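Local coordinates for nucleoside hydrolase, putative (Trypanosoma brucei, PDB 3FZ0), which belongs to the nucleoside hydrolase family of enzymes and carries a bound calcium ion in the model, at residues L25-P30 with D58-D63; W218-K223 with A351-V356; A290-S295 with N345-K350. The protein carries 2 engineered substitutions. One frame throughout, in Å; residues are numbered along the deposited sequence.

From the N terminus, contact 1 closes first. It joins the C-terminal part of helix 17-27 to that of helix 46-60, across a loop that holds strand 32-39. Contact 2 closes a much longer loop of 127 residues, from helix 218-224 to helix 345-356. Contact 3 is nested inside that loop. It joins the turn between helix 282-291 and strand 296-306 to the first turns of helix 345-356. Contact 1 precedes both along the chain but touches both in space, since L25 packs on A351 and I291. Contacts 2 and 3 thus bring helix 218-224 and this turn to one shared helix, 345-356, and contact 1 joins two helices beside them.

Contact 1 (L25-P30 with D58-D63); sequences LAMTQP and DLYDAD
A Met-aromatic contact joins M27, on helix 17-27, to Y60, on helix 46-60. The CE methyl of M27 lies over one face of the Y60 ring, 3.7 Å from the ring centroid. This is also a CH-pi contact. The methyl is not centred; it is offset toward the rim, and its closest ring atom is Y60 CE1, 3.5 Å from M27 CE. The sulfur sits higher above the same ring, with M27 SD 4.6 Å from the Y60 centroid. The M27 chain is extended as far as SD, then bends at chi3 (-44°), and this bend brings CE down onto the ring.

T28 meets the phenol end of Y60. Its methyl CG2 is 3.8 Å from Y60 OH, and the two side chains cross at about a right angle. With chi1 at 57°, T28 OG1 turns back to the last turn of helix 17-27 and bonds to M24 O, while CG2 faces the tyrosine. No hydrogen bond links the two segments.

After Y60 the chain turns through a Schellman motif. D61 takes positive phi, and D61 N bonds back to D58 O at 3.0 Å. R101 forms salt bridges with D58 and D63. W242 of helix 241-249 stacks with the Y60 ring. L25 and T28 pack on helix 345-356, and L25 and A26 pack on helix 282-291.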
loop_
_atom_site.group_PDB
_atom_site.type_symbol
_atom_site.label_atom_id
_atom_site.label_comp_id
_atom_site.label_asym_id
_atom_site.label_seq_id
_atom_site.Cartn_x
_atom_site.Cartn_y
_atom_site.Cartn_z
ATOM N N LEU B 25 5.696 -15.399 36.145
ATOM C CA LEU B 25 4.412 -16.052 36.320
ATOM C C LEU B 25 4.509 -17.500 35.828
ATOM O O LEU B 25 4.139 -18.448 36.565
ATOM C CB LEU B 25 3.314 -15.271 35.604
ATOM C CG LEU B 25 1.831 -15.468 35.928
ATOM C CD1 LEU B 25 1.022 -14.379 35.233
ATOM C CD2 LEU B 25 1.326 -16.787 35.502
ATOM N N ALA B 26 5.016 -17.685 34.610
ATOM C CA ALA B 26 5.304 -19.045 34.092
ATOM C C ALA B 26 6.153 -19.896 35.045
ATOM O O ALA B 26 5.874 -21.074 35.212
ATOM C CB ALA B 26 5.981 -18.963 32.753
ATOM N N MET B 27 7.161 -19.285 35.677
ATOM C CA MET B 27 8.091 -20.034 36.503
ATOM C C MET B 27 7.620 -20.355 37.899
ATOM O O MET B 27 8.335 -21.046 38.606
ATOM C CB MET B 27 9.430 -19.315 36.586
ATOM C CG MET B 27 10.295 -19.537 35.374
ATOM S SD MET B 27 11.817 -18.632 35.544
ATOM C CE MET B 27 11.180 -17.088 36.150
ATOM N N THR B 28 6.462 -19.843 38.311
ATOM C CA THR B 28 6.003 -19.988 39.705
ATOM C C THR B 28 4.642 -20.671 39.735
ATOM O O THR B 28 3.940 -20.650 40.709
ATOM C CB THR B 28 5.891 -18.631 40.435
ATOM O OG1 THR B 28 5.004 -17.737 39.715
ATOM C CG2 THR B 28 7.268 -18.015 40.619
ATOM N N GLN B 29 4.257 -21.265 38.630
ATOM C CA GLN B 29 2.966 -21.884 38.511
ATOM C C GLN B 29 3.199 -23.401 38.558
ATOM O O GLN B 29 4.203 -23.897 38.043
ATOM C CB GLN B 29 2.355 -21.413 37.192
ATOM C CG GLN B 29 0.848 -21.479 37.103
ATOM C CD GLN B 29 0.096 -20.500 37.999
ATOM O OE1 GLN B 29 0.649 -19.546 38.544
ATOM N NE2 GLN B 29 -1.200 -20.742 38.129
ATOM N N PRO B 30 2.327 -24.152 39.240
ATOM C CA PRO B 30 2.624 -25.592 39.259
ATOM C C PRO B 30 2.306 -26.276 37.923
ATOM O O PRO B 30 1.507 -25.777 37.151
ATOM C CB PRO B 30 1.735 -26.119 40.389
ATOM C CG PRO B 30 0.578 -25.133 40.455
ATOM C CD PRO B 30 1.122 -23.803 40.012
ATOM N N ASP B 58 19.287 -15.305 37.335
ATOM C CA ASP B 58 20.075 -15.206 38.580
ATOM C C ASP B 58 19.170 -15.210 39.805
ATOM O O ASP B 58 19.386 -15.986 40.736
ATOM C CB ASP B 58 20.922 -13.924 38.604
ATOM C CG ASP B 58 22.139 -14.005 37.705
ATOM O OD1 ASP B 58 22.564 -15.140 37.338
ATOM O OD2 ASP B 58 22.695 -12.931 37.396
ATOM N N LEU B 59 18.146 -14.353 39.776
ATOM C CA LEU B 59 17.185 -14.246 40.857
ATOM C C LEU B 59 16.653 -15.627 41.276
ATOM O O LEU B 59 16.594 -15.936 42.447
ATOM C CB LEU B 59 16.059 -13.307 40.446
ATOM C CG LEU B 59 15.096 -12.832 41.539
ATOM C CD1 LEU B 59 15.855 -11.984 42.598
ATOM C CD2 LEU B 59 13.934 -12.053 40.953
ATOM N N TYR B 60 16.313 -16.460 40.301
ATOM C CA TYR B 60 15.738 -17.779 40.547
ATOM C C TYR B 60 16.761 -18.897 40.699
ATOM O O TYR B 60 16.418 -20.008 41.066
ATOM C CB TYR B 60 14.780 -18.129 39.411
ATOM C CG TYR B 60 13.486 -17.385 39.521
ATOM C CD1 TYR B 60 13.332 -16.109 38.951
ATOM C CD2 TYR B 60 12.415 -17.933 40.227
ATOM C CE1 TYR B 60 12.132 -15.418 39.073
ATOM C CE2 TYR B 60 11.225 -17.241 40.346
ATOM C CZ TYR B 60 11.091 -16.000 39.771
ATOM O OH TYR B 60 9.903 -15.338 39.895
ATOM N N ASP B 61 18.013 -18.589 40.396
ATOM C CA ASP B 61 19.030 -19.606 40.212
ATOM C C ASP B 61 18.679 -20.662 39.205
ATOM O O ASP B 61 19.037 -21.806 39.392
ATOM C CB ASP B 61 19.277 -20.311 41.515
ATOM C CG ASP B 61 20.627 -20.071 42.016
ATOM O OD1 ASP B 61 21.599 -20.583 41.388
ATOM O OD2 ASP B 61 20.698 -19.359 43.038
ATOM N N ALA B 62 17.958 -20.292 38.158
ATOM C CA ALA B 62 17.449 -21.277 37.202
ATOM C C ALA B 62 18.464 -21.539 36.103
ATOM O O ALA B 62 19.079 -20.595 35.582
ATOM C CB ALA B 62 16.135 -20.801 36.602
ATOM N N ASP B 63 18.627 -22.809 35.738
ATOM C CA ASP B 63 19.505 -23.163 34.626
ATOM C C ASP B 63 18.786 -23.290 33.276
ATOM O O ASP B 63 19.247 -23.989 32.384
ATOM C CB ASP B 63 20.354 -24.391 34.968
ATOM C CG ASP B 63 21.272 -24.138 36.182
ATOM O OD1 ASP B 63 21.819 -23.003 36.289
ATOM O OD2 ASP B 63 21.435 -25.048 37.046
#

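Contact 2 (W218-K223 with A351-V356); sequences WGFYDK and ALRDIV
The F220 ring meets R353 at its edge, near the ring plane. R353 NH1 comes to 3.4 Å from F220 CE1. The ring and guanidinium planes stand 79° apart, so the two groups are close to perpendicular and do not stack. L352 approaches the same ring obliquely, with L352 CD1 3.9 Å from F220 CE2. The two other rings of 218-223 belong to the same helix and meet each other. W218 CZ3 lies 3.9 Å above one face of the Y221 ring, offset toward its rim, and Y221 CD2 lies at the edge of the W218 ring.

F220 carries the contact for helix 218-224. Its CG is anti to the backbone N (chi1 176°), and the ring extends from there to the C-terminal helix. R353 reaches the ring by its end: the chain bends at chi3 (-48°), which brings NH1 to the ring edge. F220 CZ also touches the backbone of L349.

This is plain helix-helix packing. It joins helix 218-224 to the C-terminal helix 345-356, which follows strand 337-343 of the central sheet. Helix 17-27 also packs on helix 345-356, where L352 and I355 meet I21. V356 O accepts a hydrogen bond from N240. On helix 218-224, D222 makes salt bridges with R227 and R258.

No hydrogen bond crosses between the two segments. R353 is at the ring edge and not over a face, so this is not a cation-pi contact. The edge C-H groups of a phenyl ring are slightly positive, so the approach of the charged NH1 there probably brings no electrostatic gain and may be slightly unfavourable. The contact probably rests mainly on apolar packing of F220 against L352, with the exposed arginine end at the ring edge.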
loop_
_atom_site.group_PDB
_atom_site.type_symbol
_atom_site.label_atom_id
_atom_site.label_comp_id
_atom_site.label_asym_id
_atom_site.label_seq_id
_atom_site.Cartn_x
_atom_site.Cartn_y
_atom_site.Cartn_z
ATOM N N TRP B 218 -2.494 0.336 41.025
ATOM C CA TRP B 218 -1.319 0.769 41.768
ATOM C C TRP B 218 -1.411 0.389 43.245
ATOM O O TRP B 218 -0.398 0.032 43.850
ATOM C CB TRP B 218 -1.010 2.258 41.559
ATOM C CG TRP B 218 -0.465 2.517 40.170
ATOM C CD1 TRP B 218 -1.080 3.218 39.166
ATOM C CD2 TRP B 218 0.778 2.039 39.620
ATOM N NE1 TRP B 218 -0.303 3.210 38.040
ATOM C CE2 TRP B 218 0.845 2.506 38.284
ATOM C CE3 TRP B 218 1.839 1.278 40.131
ATOM C CZ2 TRP B 218 1.928 2.230 37.435
ATOM C CZ3 TRP B 218 2.939 1.000 39.288
ATOM C CH2 TRP B 218 2.966 1.476 37.948
ATOM N N GLY B 219 -2.620 0.456 43.819
ATOM C CA GLY B 219 -2.899 0.005 45.208
ATOM C C GLY B 219 -2.570 -1.480 45.395
ATOM O O GLY B 219 -1.915 -1.865 46.371
ATOM N N PHE B 220 -2.986 -2.312 44.444
ATOM C CA PHE B 220 -2.653 -3.725 44.470
ATOM C C PHE B 220 -1.125 -3.876 44.401
ATOM O O PHE B 220 -0.532 -4.586 45.237
ATOM C CB PHE B 220 -3.331 -4.472 43.315
ATOM C CG PHE B 220 -2.950 -5.920 43.220
ATOM C CD1 PHE B 220 -3.675 -6.885 43.930
ATOM C CD2 PHE B 220 -1.878 -6.330 42.421
ATOM C CE1 PHE B 220 -3.330 -8.237 43.841
ATOM C CE2 PHE B 220 -1.517 -7.686 42.328
ATOM C CZ PHE B 220 -2.241 -8.640 43.019
ATOM N N TYR B 221 -0.510 -3.201 43.419
ATOM C CA TYR B 221 0.944 -3.186 43.270
ATOM C C TYR B 221 1.654 -2.884 44.592
ATOM O O TYR B 221 2.602 -3.569 44.963
ATOM C CB TYR B 221 1.384 -2.170 42.209
ATOM C CG TYR B 221 2.880 -2.103 42.061
ATOM C CD1 TYR B 221 3.583 -3.104 41.368
ATOM C CD2 TYR B 221 3.606 -1.034 42.603
ATOM C CE1 TYR B 221 4.969 -3.034 41.221
ATOM C CE2 TYR B 221 4.976 -0.957 42.459
ATOM C CZ TYR B 221 5.657 -1.958 41.763
ATOM O OH TYR B 221 7.042 -1.893 41.606
ATOM N N ASP B 222 1.183 -1.862 45.296
ATOM C CA ASP B 222 1.814 -1.461 46.546
ATOM C C ASP B 222 1.847 -2.643 47.516
ATOM O O ASP B 222 2.842 -2.830 48.209
ATOM C CB ASP B 222 1.125 -0.234 47.158
ATOM C CG ASP B 222 1.522 1.071 46.466
ATOM O OD1 ASP B 222 2.397 1.040 45.581
ATOM O OD2 ASP B 222 0.966 2.142 46.810
ATOM N N LYS B 223 0.775 -3.435 47.549
ATOM C CA LYS B 223 0.686 -4.596 48.427
ATOM C C LYS B 223 1.545 -5.742 47.910
ATOM O O LYS B 223 2.179 -6.444 48.684
ATOM C CB LYS B 223 -0.751 -5.059 48.586
ATOM C CG LYS B 223 -1.544 -4.278 49.604
ATOM C CD LYS B 223 -3.046 -4.443 49.368
ATOM C CE LYS B 223 -3.869 -3.774 50.480
ATOM N NZ LYS B 223 -5.349 -3.844 50.207
ATOM N N ALA B 351 -2.544 -14.959 40.332
ATOM C CA ALA B 351 -1.300 -15.438 39.706
ATOM C C ALA B 351 -0.124 -14.496 40.017
ATOM O O ALA B 351 1.008 -14.959 40.226
ATOM C CB ALA B 351 -1.484 -15.594 38.188
ATOM N N LEU B 352 -0.392 -13.180 40.027
ATOM C CA LEU B 352 0.625 -12.202 40.379
ATOM C C LEU B 352 0.966 -12.355 41.858
ATOM O O LEU B 352 2.131 -12.331 42.252
ATOM C CB LEU B 352 0.176 -10.775 40.090
ATOM C CG LEU B 352 -0.080 -10.264 38.670
ATOM C CD1 LEU B 352 -0.392 -8.748 38.722
ATOM C CD2 LEU B 352 1.067 -10.539 37.729
ATOM N N ARG B 353 -0.069 -12.529 42.661
ATOM C CA ARG B 353 0.095 -12.787 44.082
ATOM C C ARG B 353 0.994 -14.022 44.268
ATOM O O ARG B 353 1.890 -14.021 45.108
ATOM C CB ARG B 353 -1.273 -12.979 44.771
ATOM C CG ARG B 353 -1.578 -12.021 45.949
ATOM C CD ARG B 353 -2.934 -12.309 46.705
ATOM N NE ARG B 353 -4.075 -12.493 45.793
ATOM C CZ ARG B 353 -4.958 -11.545 45.449
ATOM N NH1 ARG B 353 -4.896 -10.315 45.968
ATOM N NH2 ARG B 353 -5.926 -11.840 44.571
ATOM N N ASP B 354 0.791 -15.038 43.446
ATOM C CA ASP B 354 1.548 -16.280 43.559
ATOM C C ASP B 354 3.031 -16.114 43.231
ATOM O O ASP B 354 3.870 -16.841 43.797
ATOM C CB ASP B 354 0.912 -17.412 42.749
ATOM C CG ASP B 354 -0.343 -17.957 43.407
ATOM O OD1 ASP B 354 -1.087 -18.686 42.727
ATOM O OD2 ASP B 354 -0.621 -17.649 44.600
ATOM N N ILE B 355 3.365 -15.144 42.381
ATOM C CA ILE B 355 4.771 -14.844 42.136
ATOM C C ILE B 355 5.523 -14.503 43.435
ATOM O O ILE B 355 6.602 -15.044 43.679
ATOM C CB ILE B 355 4.960 -13.701 41.119
ATOM C CG1 ILE B 355 4.391 -14.093 39.771
ATOM C CG2 ILE B 355 6.439 -13.304 41.002
ATOM C CD1 ILE B 355 4.281 -12.934 38.780
ATOM N N VAL B 356 4.956 -13.621 44.266
ATOM C CA VAL B 356 5.703 -13.123 45.428
ATOM C C VAL B 356 5.704 -14.102 46.603
ATOM O O VAL B 356 6.419 -13.901 47.604
ATOM C CB VAL B 356 5.293 -11.675 45.830
ATOM C CG1 VAL B 356 5.525 -10.711 44.685
ATOM C CG2 VAL B 356 3.833 -11.595 46.327
#

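Contact 3 (A290-S295 with N345-K350); sequences AIRPES and NEMFLK
The two segments come closest at S295 and M347, whose CA atoms are 6.4 Å apart. Segment 290-295 leaves helix 282-291 at R292 and makes a short 3-10 turn at 293-295. S295 N bonds to R292 O at 2.9 Å. S295 OG also bonds to R292 O, nearly in line with the carbonyl (163°), so one oxygen takes two donors from one residue. Segment 345-350 is regular helix.

The turn connects helix 282-291 to strand 296-306. That strand pairs antiparallel with strand 337-343, which leads into helix 345-356. Backbone bonds between S295 and D344 extend this pairing to the contact.

M347 reaches across from helix 345-356 to the turn. Its chain bends at chi3 (52°) and sets the methyl beside R292 and S295. M347 CE is 3.4 Å from R292 CB and 3.5 Å from S295 CB. A shorter approach of CE to the arginine NH1 is doubtful. M347 SD lies 3.8 Å from E294 CG, with the side chains at about a right angle. R292 NH2 and E294 OE2 form a salt bridge at 3.2 Å, with OE2 above the guanidinium plane. R292 also touches Q29.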
loop_
_atom_site.group_PDB
_atom_site.type_symbol
_atom_site.label_atom_id
_atom_site.label_comp_id
_atom_site.label_asym_id
_atom_site.label_seq_id
_atom_site.Cartn_x
_atom_site.Cartn_y
_atom_site.Cartn_z
ATOM N N ALA B 290 -2.143 -18.778 28.351
ATOM C CA ALA B 290 -1.496 -20.011 27.904
ATOM C C ALA B 290 -1.601 -21.114 28.913
ATOM O O ALA B 290 -1.830 -22.255 28.566
ATOM C CB ALA B 290 -0.034 -19.769 27.614
ATOM N N ILE B 291 -1.396 -20.792 30.171
ATOM C CA ILE B 291 -1.316 -21.855 31.163
ATOM C C ILE B 291 -2.599 -22.090 31.969
ATOM O O ILE B 291 -2.789 -23.181 32.487
ATOM C CB ILE B 291 -0.034 -21.775 32.016
ATOM C CG1 ILE B 291 0.034 -20.514 32.843
ATOM C CG2 ILE B 291 1.168 -21.763 31.101
ATOM C CD1 ILE B 291 1.505 -20.163 33.256
ATOM N N ARG B 292 -3.473 -21.081 32.044
ATOM C CA ARG B 292 -4.764 -21.254 32.679
ATOM C C ARG B 292 -5.863 -20.877 31.717
ATOM O O ARG B 292 -6.392 -19.773 31.800
ATOM C CB ARG B 292 -4.873 -20.426 33.962
ATOM C CG ARG B 292 -3.756 -20.651 34.964
ATOM C CD ARG B 292 -4.207 -20.316 36.359
ATOM N NE ARG B 292 -4.798 -21.472 37.011
ATOM C CZ ARG B 292 -5.789 -21.423 37.900
ATOM N NH1 ARG B 292 -6.324 -20.266 38.257
ATOM N NH2 ARG B 292 -6.250 -22.551 38.449
ATOM N N PRO B 293 -6.222 -21.804 30.803
ATOM C CA PRO B 293 -7.185 -21.495 29.731
ATOM C C PRO B 293 -8.561 -21.081 30.270
ATOM O O PRO B 293 -9.321 -20.434 29.565
ATOM C CB PRO B 293 -7.297 -22.821 28.957
ATOM C CG PRO B 293 -6.898 -23.893 29.984
ATOM C CD PRO B 293 -5.779 -23.212 30.750
ATOM N N GLU B 294 -8.855 -21.449 31.510
ATOM C CA GLU B 294 -10.113 -21.119 32.175
ATOM C C GLU B 294 -10.190 -19.631 32.536
ATOM O O GLU B 294 -11.258 -19.130 32.874
ATOM C CB GLU B 294 -10.340 -22.007 33.419
ATOM C CG GLU B 294 -9.302 -21.810 34.572
ATOM C CD GLU B 294 -8.027 -22.720 34.476
ATOM O OE1 GLU B 294 -7.637 -23.142 33.360
ATOM O OE2 GLU B 294 -7.410 -23.010 35.543
ATOM N N SER B 295 -9.061 -18.930 32.436
ATOM C CA SER B 295 -9.022 -17.474 32.631
ATOM C C SER B 295 -9.635 -16.688 31.471
ATOM O O SER B 295 -9.867 -15.496 31.615
ATOM C CB SER B 295 -7.595 -16.981 32.855
ATOM O OG SER B 295 -6.889 -16.957 31.624
ATOM N N ASN B 345 -9.962 -11.160 35.645
ATOM C CA ASN B 345 -9.045 -10.285 36.416
ATOM C C ASN B 345 -8.627 -10.889 37.768
ATOM O O ASN B 345 -7.475 -10.855 38.145
ATOM C CB ASN B 345 -9.613 -8.872 36.646
ATOM C CG ASN B 345 -8.549 -7.909 37.138
ATOM O OD1 ASN B 345 -7.493 -7.763 36.493
ATOM N ND2 ASN B 345 -8.779 -7.291 38.302
ATOM N N GLU B 346 -9.604 -11.449 38.462
ATOM C CA GLU B 346 -9.402 -12.133 39.722
ATOM C C GLU B 346 -8.315 -13.242 39.618
ATOM O O GLU B 346 -7.408 -13.282 40.444
ATOM C CB GLU B 346 -10.749 -12.668 40.200
ATOM C CG GLU B 346 -10.810 -13.059 41.669
ATOM C CD GLU B 346 -12.220 -12.830 42.278
ATOM O OE1 GLU B 346 -13.059 -12.115 41.639
ATOM O OE2 GLU B 346 -12.477 -13.344 43.415
ATOM N N MET B 347 -8.382 -14.088 38.574
ATOM C CA MET B 347 -7.383 -15.146 38.380
ATOM C C MET B 347 -6.018 -14.563 38.055
ATOM O O MET B 347 -4.995 -15.121 38.469
ATOM C CB MET B 347 -7.777 -16.106 37.270
ATOM C CG MET B 347 -8.626 -17.260 37.696
ATOM S SD MET B 347 -8.855 -18.462 36.365
ATOM C CE MET B 347 -7.193 -18.743 35.876
ATOM N N PHE B 348 -6.013 -13.454 37.307
ATOM C CA PHE B 348 -4.792 -12.715 37.013
ATOM C C PHE B 348 -4.063 -12.152 38.267
ATOM O O PHE B 348 -2.866 -12.351 38.437
ATOM C CB PHE B 348 -5.094 -11.590 36.029
ATOM C CG PHE B 348 -3.894 -10.755 35.668
ATOM C CD1 PHE B 348 -2.789 -11.335 35.056
ATOM C CD2 PHE B 348 -3.883 -9.385 35.924
ATOM C CE1 PHE B 348 -1.687 -10.567 34.682
ATOM C CE2 PHE B 348 -2.777 -8.589 35.579
ATOM C CZ PHE B 348 -1.677 -9.170 34.956
ATOM N N LEU B 349 -4.806 -11.478 39.148
ATOM C CA LEU B 349 -4.247 -10.943 40.363
ATOM C C LEU B 349 -3.704 -12.061 41.255
ATOM O O LEU B 349 -2.634 -11.918 41.853
ATOM C CB LEU B 349 -5.273 -10.097 41.114
ATOM C CG LEU B 349 -5.888 -8.880 40.410
ATOM C CD1 LEU B 349 -6.749 -8.071 41.405
ATOM C CD2 LEU B 349 -4.827 -8.002 39.781
ATOM N N LYS B 350 -4.429 -13.175 41.322
ATOM C CA LYS B 350 -4.014 -14.293 42.155
ATOM C C LYS B 350 -2.674 -14.860 41.652
ATOM O O LYS B 350 -1.775 -15.181 42.446
ATOM C CB LYS B 350 -5.082 -15.375 42.196
ATOM C CG LYS B 350 -4.749 -16.468 43.171
ATOM C CD LYS B 350 -5.296 -17.835 42.727
ATOM C CE LYS B 350 -4.360 -19.001 43.151
ATOM N NZ LYS B 350 -3.830 -18.888 44.556
#